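Local coordinates for uncharacterized protein (Acinetobacter baumannii, PDB 5D66), which is of unknown function but folds as an ankyrin repeat domain, a scaffold that in other proteins commonly serves protein-protein recognition, at residues M41-A46 with H50-L55; S71-A76 with K83-T88; P108-G113 with Q153-L158. One frame throughout, in Å; residues are numbered along the deposited sequence.

Contact 1 of 3, residues M41-A46 with H50-L55; sequences MVATRA and HAAHML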
HETATM    1  N   MSE A  41     -13.218   4.112  -4.163  1.00  4.53           N
HETATM    2  CA  MSE A  41     -12.534   4.466  -2.920  1.00  4.93           C
HETATM    3  C   MSE A  41     -13.390   4.075  -1.715  1.00  4.86           C
HETATM    4  O   MSE A  41     -12.870   3.481  -0.745  1.00  5.45           O
HETATM    5  CB  MSE A  41     -12.178   5.918  -2.907  1.00  4.81           C
HETATM    6  CG  MSE A  41     -11.225   6.257  -1.764  1.00  5.69           C
HETATM    7 SE   MSE A  41      -9.444   5.449  -1.897  0.75  4.51          SE
HETATM    8  CE  MSE A  41      -9.486   4.239  -0.405  1.00  8.19           C
ATOM      9  N   VAL A  42     -14.704   4.340  -1.766  1.00  5.14           N
ATOM     10  CA  VAL A  42     -15.622   3.945  -0.699  1.00  5.30           C
ATOM     11  C   VAL A  42     -15.595   2.443  -0.487  1.00  5.48           C
ATOM     12  O   VAL A  42     -15.478   1.943   0.649  1.00  5.84           O
ATOM     13  CB  VAL A  42     -17.026   4.459  -0.994  1.00  5.77           C
ATOM     14  CG1 VAL A  42     -18.038   3.904  -0.015  1.00  6.69           C
ATOM     15  CG2 VAL A  42     -17.045   5.993  -0.976  1.00  6.45           C
ATOM     16  N   ALA A  43     -15.670   1.664  -1.566  1.00  5.45           N
ATOM     17  CA  ALA A  43     -15.632   0.196  -1.461  1.00  5.89           C
ATOM     18  C   ALA A  43     -14.320  -0.265  -0.865  1.00  5.56           C
ATOM     19  O   ALA A  43     -14.273  -1.191  -0.048  1.00  6.39           O
ATOM     20  CB  ALA A  43     -15.836  -0.444  -2.812  1.00  5.91           C
ATOM     21  N   THR A  44     -13.214   0.359  -1.268  1.00  4.99           N
ATOM     22  CA  THR A  44     -11.895  -0.065  -0.825  1.00  5.47           C
ATOM     23  C   THR A  44     -11.700   0.194   0.651  1.00  5.25           C
ATOM     24  O   THR A  44     -11.158  -0.644   1.386  1.00  5.66           O
ATOM     25  CB  THR A  44     -10.806   0.572  -1.673  1.00  5.62           C
ATOM     26  OG1 THR A  44     -10.966   0.155  -3.048  1.00  5.77           O
ATOM     27  CG2 THR A  44      -9.412   0.126  -1.235  1.00  5.95           C
ATOM     28  N   ARG A  45     -12.129   1.352   1.145  1.00  5.44           N
ATOM     29  CA  ARG A  45     -12.011   1.656   2.562  1.00  5.97           C
ATOM     30  C   ARG A  45     -12.726   0.600   3.425  1.00  6.31           C
ATOM     31  O   ARG A  45     -12.242   0.285   4.533  1.00  7.33           O
ATOM     32  CB  ARG A  45     -12.589   3.015   2.919  1.00  6.62           C
ATOM     33  CG  ARG A  45     -11.849   4.196   2.313  1.00  6.69           C
ATOM     34  CD  ARG A  45     -12.515   5.466   2.716  1.00 10.25           C
ATOM     35  NE  ARG A  45     -12.068   6.649   1.981  1.00  8.66           N
ATOM     36  CZ  ARG A  45     -12.870   7.503   1.340  1.00  7.05           C
ATOM     37  NH1 ARG A  45     -14.172   7.355   1.324  1.00  8.70           N
ATOM     38  NH2 ARG A  45     -12.328   8.566   0.791  1.00  6.73           N
ATOM     39  N   ALA A  46     -13.798   0.038   2.917  1.00  6.27           N
ATOM     40  CA  ALA A  46     -14.581  -0.956   3.604  1.00  7.03           C
ATOM     41  C   ALA A  46     -14.093  -2.401   3.403  1.00  6.97           C
ATOM     42  O   ALA A  46     -14.645  -3.327   3.998  1.00  9.08           O
ATOM     43  CB  ALA A  46     -16.046  -0.834   3.186  1.00  8.04           C
ATOM     44  N   HIS A  50     -16.119  -7.618  -3.438  1.00  9.16           N
ATOM     45  CA  HIS A  50     -17.001  -7.858  -4.603  1.00  9.20           C
ATOM     46  C   HIS A  50     -17.347  -6.568  -5.294  1.00  7.87           C
ATOM     47  O   HIS A  50     -17.269  -6.455  -6.518  1.00  8.77           O
ATOM     48  CB  HIS A  50     -18.248  -8.623  -4.155  1.00 11.50           C
ATOM     49  CG  HIS A  50     -17.920  -9.955  -3.611  1.00 16.22           C
ATOM     50  ND1 HIS A  50     -18.250 -10.377  -2.344  1.00 26.21           N
ATOM     51  CD2 HIS A  50     -17.139 -10.913  -4.132  1.00 18.24           C
ATOM     52  CE1 HIS A  50     -17.772 -11.595  -2.147  1.00 23.68           C
ATOM     53  NE2 HIS A  50     -17.119 -11.951  -3.237  1.00 25.42           N
ATOM     54  N   ALA A  51     -17.696  -5.538  -4.520  1.00  7.71           N
ATOM     55  CA  ALA A  51     -17.988  -4.232  -5.118  1.00  7.91           C
ATOM     56  C   ALA A  51     -16.780  -3.647  -5.813  1.00  6.90           C
ATOM     57  O   ALA A  51     -16.859  -3.139  -6.911  1.00  7.16           O
ATOM     58  CB  ALA A  51     -18.467  -3.249  -4.053  1.00  8.46           C
ATOM     59  N   ALA A  52     -15.626  -3.781  -5.165  1.00  6.41           N
ATOM     60  CA  ALA A  52     -14.380  -3.280  -5.773  1.00  6.94           C
ATOM     61  C   ALA A  52     -14.109  -4.010  -7.099  1.00  7.13           C
ATOM     62  O   ALA A  52     -13.766  -3.351  -8.098  1.00  7.44           O
ATOM     63  CB  ALA A  52     -13.213  -3.427  -4.827  1.00  6.91           C
ATOM     64  N   HIS A  53     -14.293  -5.327  -7.136  1.00  7.29           N
ATOM     65  CA  HIS A  53     -14.076  -6.056  -8.378  1.00  8.43           C
ATOM     66  C   HIS A  53     -14.983  -5.545  -9.489  1.00  8.27           C
ATOM     67  O   HIS A  53     -14.540  -5.337 -10.612  1.00  9.12           O
ATOM     68  CB  HIS A  53     -14.314  -7.540  -8.156  1.00  9.75           C
ATOM     69  CG  HIS A  53     -14.128  -8.371  -9.376  1.00 13.28           C
ATOM     70  ND1 HIS A  53     -15.155  -8.931 -10.109  1.00 19.27           N
ATOM     71  CD2 HIS A  53     -12.994  -8.693 -10.019  1.00 17.08           C
ATOM     72  CE1 HIS A  53     -14.654  -9.637 -11.106  1.00 17.84           C
ATOM     73  NE2 HIS A  53     -13.342  -9.497 -11.072  1.00 19.14           N
HETATM   74  N   MSE A  54     -16.260  -5.368  -9.189  1.00  7.87           N
HETATM   75  CA  MSE A  54     -17.211  -4.929 -10.204  0.80  8.44           C
HETATM   76  C   MSE A  54     -16.843  -3.546 -10.717  1.00  7.35           C
HETATM   77  O   MSE A  54     -16.884  -3.281 -11.915  1.00  8.62           O
HETATM   78  CB  MSE A  54     -18.614  -4.974  -9.639  0.80  9.39           C
HETATM   79  CG  MSE A  54     -19.669  -4.608 -10.644  0.80 11.90           C
HETATM   80 SE   MSE A  54     -21.467  -4.839  -9.981  0.60 11.94          SE
HETATM   81  CE  MSE A  54     -21.579  -6.684 -10.436  0.80 15.99           C
ATOM     82  N   LEU A  55     -16.470  -2.662  -9.817  1.00  6.61           N
ATOM     83  CA  LEU A  55     -16.125  -1.270 -10.207  1.00  6.55           C
ATOM     84  C   LEU A  55     -14.843  -1.205 -11.040  1.00  6.64           C
ATOM     85  O   LEU A  55     -14.766  -0.509 -12.032  1.00  7.40           O
ATOM     86  CB  LEU A  55     -16.040  -0.374  -8.973  1.00  6.15           C
ATOM     87  CG  LEU A  55     -17.395  -0.146  -8.256  1.00  6.43           C
ATOM     88  CD1 LEU A  55     -17.131   0.411  -6.856  1.00  7.22           C
ATOM     89  CD2 LEU A  55     -18.334   0.743  -9.058  1.00  7.87           C
TER
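With CG of L55 lying beside its own backbone N (chi1 -67°) and CD1 carried on in an extended line (chi2 164°), this leucine reaches over to the methyl of A43, and CD1 stops 4.3 Å from A43 CB. A43 itself needs no torsion: its CB points toward helix 49-57 and lies against A51 and A52. There A43 CB meets A51 CB at 4.0 Å and, just beside it, A52 N at 4.1 Å; A52 CB follows at 4.5 Å from A43 CB. A43 CB thus faces two methyls and a leucine branch in a small, buried, mainly apolar patch. Because the meeting residues are mostly alanines, the backbones come close, with CA of A43 5.7 Å from CA of A52 and the helix axes 8.7 Å apart. A51 also touches I19 of helix 16-23, and its N is hydrogen-bonded to D14 OD1. A52 and T44 both touch I84 of helix 82-90, which covers another flank, while T44 OG1 is bonded to L40 O of its own helix. Two short helices running nearly antiparallel, at 150°, across a tight turn and spaced by small side chains are the antiparallel helix pair characteristic of the ankyrin repeat.

Contact 2 of 3, residues S71-A76 with K83-T88; sequences SPYLYA and KILRMT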
ATOM      1  N   SER A  71      -5.562   6.577  -2.732  1.00  4.94           N
ATOM      2  CA  SER A  71      -6.197   5.933  -3.883  1.00  4.57           C
ATOM      3  C   SER A  71      -6.584   4.534  -3.505  1.00  4.33           C
ATOM      4  O   SER A  71      -6.044   3.956  -2.529  1.00  4.91           O
ATOM      5  CB  SER A  71      -5.299   5.892  -5.112  1.00  4.95           C
ATOM      6  OG  SER A  71      -4.192   5.040  -4.840  1.00  5.02           O
ATOM      7  N   PRO A  72      -7.414   3.874  -4.310  1.00  4.54           N
ATOM      8  CA  PRO A  72      -7.734   2.466  -4.025  1.00  5.01           C
ATOM      9  C   PRO A  72      -6.475   1.579  -3.902  1.00  4.58           C
ATOM     10  O   PRO A  72      -6.354   0.809  -2.972  1.00  4.64           O
ATOM     11  CB  PRO A  72      -8.698   2.067  -5.149  1.00  4.50           C
ATOM     12  CG  PRO A  72      -9.396   3.394  -5.435  1.00  5.04           C
ATOM     13  CD  PRO A  72      -8.352   4.448  -5.279  1.00  4.60           C
ATOM     14  N   TYR A  73      -5.561   1.709  -4.867  1.00  4.38           N
ATOM     15  CA  TYR A  73      -4.301   0.963  -4.825  1.00  4.85           C
ATOM     16  C   TYR A  73      -3.511   1.297  -3.542  1.00  4.40           C
ATOM     17  O   TYR A  73      -3.049   0.403  -2.829  1.00  4.96           O
ATOM     18  CB  TYR A  73      -3.511   1.279  -6.099  1.00  4.79           C
ATOM     19  CG  TYR A  73      -2.010   1.112  -5.942  1.00  4.61           C
ATOM     20  CD1 TYR A  73      -1.443  -0.137  -5.804  1.00  5.26           C
ATOM     21  CD2 TYR A  73      -1.179   2.216  -5.889  1.00  4.65           C
ATOM     22  CE1 TYR A  73      -0.053  -0.261  -5.654  1.00  5.23           C
ATOM     23  CE2 TYR A  73       0.191   2.104  -5.748  1.00  5.50           C
ATOM     24  CZ  TYR A  73       0.741   0.865  -5.573  1.00  5.18           C
ATOM     25  OH  TYR A  73       2.105   0.717  -5.397  1.00  6.38           O
ATOM     26  N   LEU A  74      -3.255   2.587  -3.289  1.00  4.46           N
ATOM     27  CA  LEU A  74      -2.415   2.961  -2.161  1.00  4.97           C
ATOM     28  C   LEU A  74      -2.986   2.491  -0.837  1.00  4.84           C
ATOM     29  O   LEU A  74      -2.258   2.024   0.044  1.00  5.65           O
ATOM     30  CB  LEU A  74      -2.147   4.453  -2.133  1.00  4.77           C
ATOM     31  CG  LEU A  74      -1.256   4.985  -3.192  1.00  5.31           C
ATOM     32  CD1 LEU A  74      -1.416   6.513  -3.331  1.00  5.62           C
ATOM     33  CD2 LEU A  74       0.194   4.695  -2.855  1.00  5.79           C
ATOM     34  N   TYR A  75      -4.291   2.648  -0.661  1.00  5.23           N
ATOM     35  CA  TYR A  75      -4.958   2.317   0.563  1.00  5.25           C
ATOM     36  C   TYR A  75      -4.999   0.778   0.747  1.00  5.33           C
ATOM     37  O   TYR A  75      -4.763   0.260   1.843  1.00  5.37           O
ATOM     38  CB  TYR A  75      -6.389   2.813   0.563  1.00  6.08           C
ATOM     39  CG  TYR A  75      -7.105   2.732   1.875  1.00  6.25           C
ATOM     40  CD1 TYR A  75      -7.073   3.788   2.740  1.00  7.02           C
ATOM     41  CD2 TYR A  75      -7.827   1.626   2.241  1.00  6.66           C
ATOM     42  CE1 TYR A  75      -7.698   3.737   3.980  1.00 10.18           C
ATOM     43  CE2 TYR A  75      -8.455   1.564   3.445  1.00  6.53           C
ATOM     44  CZ  TYR A  75      -8.411   2.629   4.325  1.00  8.05           C
ATOM     45  OH  TYR A  75      -9.084   2.591   5.540  1.00 11.53           O
ATOM     46  N   ALA A  76      -5.300   0.031  -0.316  1.00  5.01           N
ATOM     47  CA  ALA A  76      -5.336  -1.429  -0.210  1.00  5.25           C
ATOM     48  C   ALA A  76      -3.951  -1.940   0.194  1.00  5.40           C
ATOM     49  O   ALA A  76      -3.841  -2.873   1.013  1.00  5.70           O
ATOM     50  CB  ALA A  76      -5.803  -2.095  -1.484  1.00  5.17           C
ATOM     51  N   LYS A  83      -6.689  -8.909  -1.619  1.00  7.26           N
ATOM     52  CA  LYS A  83      -7.513  -9.266  -2.774  1.00  7.19           C
ATOM     53  C   LYS A  83      -7.780  -8.015  -3.647  1.00  6.86           C
ATOM     54  O   LYS A  83      -7.598  -8.038  -4.857  1.00  7.44           O
ATOM     55  CB  LYS A  83      -8.832  -9.948  -2.344  1.00  9.00           C
ATOM     56  CG  LYS A  83      -8.517 -11.322  -1.742  1.00 12.26           C
ATOM     57  CD  LYS A  83      -9.725 -11.982  -1.197  1.00 18.26           C
ATOM     58  CE  LYS A  83      -9.470 -13.422  -0.854  1.00 24.95           C
ATOM     59  NZ  LYS A  83     -10.732 -14.041  -0.439  1.00 32.24           N
ATOM     60  N   ILE A  84      -8.147  -6.904  -3.020  1.00  6.06           N
ATOM     61  CA  ILE A  84      -8.358  -5.661  -3.769  1.00  5.74           C
ATOM     62  C   ILE A  84      -7.027  -5.201  -4.347  1.00  5.43           C
ATOM     63  O   ILE A  84      -6.982  -4.773  -5.504  1.00  5.60           O
ATOM     64  CB  ILE A  84      -9.024  -4.599  -2.913  1.00  5.75           C
ATOM     65  CG1 ILE A  84     -10.461  -5.007  -2.571  1.00  6.75           C
ATOM     66  CG2 ILE A  84      -9.046  -3.264  -3.669  1.00  5.89           C
ATOM     67  CD1 ILE A  84     -11.191  -4.061  -1.655  1.00  7.55           C
ATOM     68  N   LEU A  85      -5.958  -5.256  -3.554  1.00  5.30           N
ATOM     69  CA  LEU A  85      -4.671  -4.823  -4.084  1.00  5.29           C
ATOM     70  C   LEU A  85      -4.304  -5.565  -5.385  1.00  5.28           C
ATOM     71  O   LEU A  85      -3.871  -4.933  -6.360  1.00  5.25           O
ATOM     72  CB  LEU A  85      -3.580  -5.018  -3.043  1.00  5.60           C
ATOM     73  CG  LEU A  85      -2.192  -4.684  -3.507  1.00  5.97           C
ATOM     74  CD1 LEU A  85      -2.075  -3.163  -3.798  1.00  7.10           C
ATOM     75  CD2 LEU A  85      -1.146  -5.095  -2.533  1.00  6.60           C
ATOM     76  N   ARG A  86      -4.461  -6.895  -5.388  0.70  5.59           N
ATOM     77  CA  ARG A  86      -4.134  -7.676  -6.574  0.70  6.36           C
ATOM     78  C   ARG A  86      -4.969  -7.207  -7.776  0.70  6.14           C
ATOM     79  O   ARG A  86      -4.454  -7.150  -8.879  0.70  7.44           O
ATOM     80  CB  ARG A  86      -4.263  -9.127  -6.321  0.70  7.61           C
ATOM     81  CG  ARG A  86      -3.241  -9.665  -5.394  0.70  8.65           C
ATOM     82  CD  ARG A  86      -3.344 -11.196  -5.339  0.70 13.66           C
ATOM     83  NE  ARG A  86      -2.795 -11.816  -4.128  0.70 16.84           N
ATOM     84  CZ  ARG A  86      -1.495 -11.913  -3.825  0.70 21.23           C
ATOM     85  NH1 ARG A  86      -0.542 -11.439  -4.634  0.70 24.87           N
ATOM     86  NH2 ARG A  86      -1.122 -12.520  -2.700  0.70 24.41           N
HETATM   87  N   MSE A  87      -6.234  -6.895  -7.548  1.00  6.17           N
HETATM   88  CA  MSE A  87      -7.065  -6.356  -8.623  1.00  6.17           C
HETATM   89  C   MSE A  87      -6.485  -5.067  -9.159  1.00  5.08           C
HETATM   90  O   MSE A  87      -6.415  -4.831 -10.396  1.00  6.54           O
HETATM   91  CB  MSE A  87      -8.494  -6.114  -8.181  1.00  7.86           C
HETATM   92  CG  MSE A  87      -9.234  -7.243  -7.634  1.00 10.13           C
HETATM   93 SE   MSE A  87     -10.916  -6.596  -6.857  0.75 11.14          SE
HETATM   94  CE  MSE A  87     -11.215  -8.140  -5.753  1.00 18.50           C
ATOM     95  N   THR A  88      -6.088  -4.169  -8.267  1.00  5.19           N
ATOM     96  CA  THR A  88      -5.512  -2.906  -8.719  1.00  5.32           C
ATOM     97  C   THR A  88      -4.225  -3.093  -9.535  1.00  5.50           C
ATOM     98  O   THR A  88      -3.977  -2.348 -10.491  1.00  6.04           O
ATOM     99  CB  THR A  88      -5.344  -1.865  -7.589  1.00  5.55           C
ATOM    100  OG1 THR A  88      -4.232  -2.155  -6.759  1.00  5.78           O
ATOM    101  CG2 THR A  88      -6.558  -1.648  -6.764  1.00  6.13           C
TER
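The aromatic side chain of Y73 lies alongside L85, both pointing the same way, and its CD1 touches L85 CD1 at 3.7 Å. This is the interior of an antiparallel helix pair of the ankyrin fold, with the two axes at 144° and 8.7 Å apart. The tyrosine CG stands anti to the backbone N (chi1 154°), which sets the ring beside the L85 side chain. T88 comes in at about a right angle to it: OG1 sits at the ring edge near its plane, 3.6 Å from Y73 CB, and CG2 rests on the backbone of P72 and Y73. One helical turn further, A76 CB lies 4.0 Å from L85 CB, with I84 CG2 beside it; here the backbones approach most closely, CA of A76 lying 5.2 Å from CA of L85. Beyond the pair, L121 of helix 115-124 touches both Y73 and L85, whereas P72 meets L40, M41 and T44 of helix 39-45. The buried T88 OG1 stands between its backbone N and carbonyl carbon and gives its proton to L85 O at 2.8 Å, approaching slightly tilted from the carbonyl plane. At the head of helix 72-79, S71 is the N-cap, and its OG accepts from L74 N at 3.0 Å in a nearly straight bond of 167°.

Contact 3 of 3, residues P108-G113 with Q153-L158; sequences PAAERG and QQIVAL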
ATOM      1  N   PRO A 108       3.994   1.602   3.854  1.00  4.92           N
ATOM      2  CA  PRO A 108       3.073   1.258   4.951  1.00  5.27           C
ATOM      3  C   PRO A 108       2.861  -0.222   5.097  1.00  4.99           C
ATOM      4  O   PRO A 108       2.647  -0.726   6.214  1.00  5.83           O
ATOM      5  CB  PRO A 108       1.806   2.033   4.615  1.00  6.08           C
ATOM      6  CG  PRO A 108       1.885   2.262   3.129  1.00  6.94           C
ATOM      7  CD  PRO A 108       3.348   2.534   2.913  1.00  5.70           C
ATOM      8  N   ALA A 109       2.907  -1.001   4.011  1.00  5.22           N
ATOM      9  CA  ALA A 109       2.769  -2.446   4.115  1.00  6.11           C
ATOM     10  C   ALA A 109       3.905  -3.001   4.974  1.00  5.71           C
ATOM     11  O   ALA A 109       3.690  -3.857   5.855  1.00  6.07           O
ATOM     12  CB  ALA A 109       2.763  -3.058   2.752  1.00  6.18           C
ATOM     13  N   ALA A 110       5.127  -2.499   4.758  1.00  5.11           N
ATOM     14  CA  ALA A 110       6.255  -2.928   5.570  1.00  5.42           C
ATOM     15  C   ALA A 110       6.107  -2.464   7.014  1.00  5.80           C
ATOM     16  O   ALA A 110       6.339  -3.200   7.945  1.00  6.68           O
ATOM     17  CB  ALA A 110       7.544  -2.423   4.917  1.00  6.22           C
ATOM     18  N   GLU A 111       5.757  -1.179   7.198  1.00  6.41           N
ATOM     19  CA  GLU A 111       5.506  -0.604   8.497  1.00  6.40           C
ATOM     20  C   GLU A 111       4.582  -1.455   9.353  1.00  6.19           C
ATOM     21  O   GLU A 111       4.805  -1.674  10.548  1.00  6.88           O
ATOM     22  CB  GLU A 111       4.877   0.775   8.298  1.00  7.10           C
ATOM     23  CG  GLU A 111       4.485   1.511   9.539  1.00  7.79           C
ATOM     24  CD  GLU A 111       3.679   2.797   9.223  1.00  9.00           C
ATOM     25  OE1 GLU A 111       3.215   3.005   8.087  1.00 12.52           O
ATOM     26  OE2 GLU A 111       3.384   3.524  10.195  1.00 12.09           O
ATOM     27  N   ARG A 112       3.506  -1.918   8.731  1.00  6.23           N
ATOM     28  CA  ARG A 112       2.442  -2.595   9.428  1.00  6.57           C
ATOM     29  C   ARG A 112       2.649  -4.103   9.525  1.00  6.33           C
ATOM     30  O   ARG A 112       1.860  -4.807  10.123  1.00  8.04           O
ATOM     31  CB  ARG A 112       1.104  -2.237   8.829  1.00  8.87           C
ATOM     32  CG  ARG A 112       0.838  -0.713   8.944  1.00 11.25           C
ATOM     33  CD  ARG A 112      -0.311  -0.297   8.299  1.00 15.04           C
ATOM     34  NE  ARG A 112      -0.360   1.128   8.070  1.00 22.99           N
ATOM     35  CZ  ARG A 112      -1.402   1.733   7.506  1.00 18.88           C
ATOM     36  NH1 ARG A 112      -2.536   1.091   7.308  1.00 28.04           N
ATOM     37  NH2 ARG A 112      -1.370   3.061   7.343  1.00 27.10           N
ATOM     38  N   GLY A 113       3.736  -4.604   8.945  1.00  5.75           N
ATOM     39  CA  GLY A 113       4.047  -6.013   9.080  1.00  6.56           C
ATOM     40  C   GLY A 113       3.232  -6.900   8.203  1.00  5.51           C
ATOM     41  O   GLY A 113       3.078  -8.084   8.508  1.00  7.19           O
ATOM     42  N   GLN A 153      11.234  -9.486  10.671  1.00  6.17           N
ATOM     43  CA  GLN A 153      12.405 -10.184  10.123  1.00  5.90           C
ATOM     44  C   GLN A 153      12.143 -10.677   8.697  1.00  5.91           C
ATOM     45  O   GLN A 153      13.008 -10.531   7.819  1.00  5.82           O
ATOM     46  CB  GLN A 153      12.780 -11.379  10.989  1.00  6.24           C
ATOM     47  CG  GLN A 153      13.338 -11.006  12.343  1.00  6.77           C
ATOM     48  CD  GLN A 153      13.525 -12.214  13.236  1.00  7.02           C
ATOM     49  OE1 GLN A 153      13.770 -13.304  12.776  1.00  8.79           O
ATOM     50  NE2 GLN A 153      13.347 -12.004  14.514  1.00  9.17           N
ATOM     51  N   GLN A 154      10.944 -11.215   8.463  0.70  5.56           N
ATOM     52  CA  GLN A 154      10.596 -11.774   7.141  0.70  5.59           C
ATOM     53  C   GLN A 154      10.572 -10.626   6.114  0.70  5.30           C
ATOM     54  O   GLN A 154      11.101 -10.779   5.005  0.70  5.55           O
ATOM     55  CB  GLN A 154       9.256 -12.498   7.206  0.70  5.77           C
ATOM     56  CG  GLN A 154       9.372 -13.738   8.037  0.70  6.53           C
ATOM     57  CD  GLN A 154       8.041 -14.296   8.519  0.70  7.09           C
ATOM     58  OE1 GLN A 154       6.980 -13.824   8.113  0.70 10.19           O
ATOM     59  NE2 GLN A 154       8.099 -15.335   9.331  0.70  9.61           N
ATOM     60  N   ILE A 155      10.025  -9.477   6.494  1.00  5.07           N
ATOM     61  CA  ILE A 155       9.941  -8.314   5.591  1.00  4.80           C
ATOM     62  C   ILE A 155      11.324  -7.760   5.315  1.00  4.83           C
ATOM     63  O   ILE A 155      11.646  -7.412   4.167  1.00  4.92           O
ATOM     64  CB  ILE A 155       8.994  -7.282   6.183  1.00  5.40           C
ATOM     65  CG1 ILE A 155       7.544  -7.754   5.979  1.00  5.45           C
ATOM     66  CG2 ILE A 155       9.213  -5.894   5.605  1.00  5.04           C
ATOM     67  CD1 ILE A 155       6.536  -7.133   6.844  1.00  6.52           C
ATOM     68  N   VAL A 156      12.166  -7.602   6.354  1.00  4.93           N
ATOM     69  CA  VAL A 156      13.572  -7.227   6.121  1.00  4.96           C
ATOM     70  C   VAL A 156      14.240  -8.160   5.111  1.00  4.58           C
ATOM     71  O   VAL A 156      14.922  -7.726   4.177  1.00  5.28           O
ATOM     72  CB  VAL A 156      14.321  -7.083   7.422  1.00  5.47           C
ATOM     73  CG1 VAL A 156      15.832  -6.966   7.196  1.00  5.84           C
ATOM     74  CG2 VAL A 156      13.804  -5.892   8.228  1.00  5.73           C
ATOM     75  N   ALA A 157      14.096  -9.475   5.357  1.00  4.66           N
ATOM     76  CA  ALA A 157      14.713 -10.431   4.469  1.00  5.05           C
ATOM     77  C   ALA A 157      14.233 -10.281   3.035  1.00  4.87           C
ATOM     78  O   ALA A 157      15.012 -10.382   2.093  1.00  5.91           O
ATOM     79  CB  ALA A 157      14.560 -11.821   4.994  1.00  5.96           C
ATOM     80  N   LEU A 158      12.924 -10.098   2.868  1.00  4.91           N
ATOM     81  CA  LEU A 158      12.343  -9.931   1.514  1.00  4.92           C
ATOM     82  C   LEU A 158      12.901  -8.715   0.839  1.00  4.66           C
ATOM     83  O   LEU A 158      13.285  -8.750  -0.339  1.00  5.57           O
ATOM     84  CB  LEU A 158      10.809  -9.776   1.571  1.00  5.39           C
ATOM     85  CG  LEU A 158      10.006 -11.030   1.911  1.00  6.27           C
ATOM     86  CD1 LEU A 158       8.519 -10.653   2.019  1.00  7.41           C
ATOM     87  CD2 LEU A 158      10.172 -12.083   0.900  1.00 10.35           C
TER
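A110 O takes the N-H of G113 at 3.1 Å, a bond that joins the two residues on which I155 packs at the C-terminal end of helix 106-111. G113 is the first residue to leave helical geometry, and its positive phi of 78°, with two bonds back into the last turn, makes the end a Schellman motif. Positive phi suits glycine, and G113 presents bare backbone to the opposing isoleucine. I155 fills the contact with two branches. Its CG1 lies beside the backbone N (chi1 -76°) and the chain runs on extended, which brings CD1 to rest 3.5 Å from G113 CA and close to G113 C as well. CG2, anti to the backbone N, takes the other way and meets A110 CB at 3.9 Å.

The two helices are separated along the chain by some forty residues, and the contact is of the stacking kind that gives an ankyrin solenoid its length: helix 150-162 is laid against the end of helix 106-111. CA of A110 and CA of I155 are 6.5 Å apart, and the isoleucine side chain spans the interval. Helix 138-144 closes in from the side, with A138 on A110 and A142 on I155. Polar links flank this apolar spot: N151 ND2 is bonded to G113 O and Y152 OH to E111 O, and in this way both carbonyls at the C-terminal end of the helix are met from helix 150-162. NH1 of the neighbouring R112 is hydrogen-bonded to Q79 OE1 of helix 72-79.

In the fold
From the N terminus, contact 1 closes first, over the tight turn between helices 39-45 and 49-57; contact 2 then closes the turn between helices 72-79 and 82-90. Contact 3 spans a longer loop, enclosing helices 115-124 and 138-144. The three follow in series, and none nests in or crosses another. Contacts 1 and 2 abut, their centres 9 Å apart: M41 CE lies 3.5 Å from Y75 CB, and H53 CA an equal distance from M87 SE. Contacts 2 and 3, with centres 18 Å apart, do not touch. Contact 3 lies across the chain's centre from contact 1. Contacts 1 and 2 each pair helices adjacent in the chain, while contact 3 joins helices separated by two others.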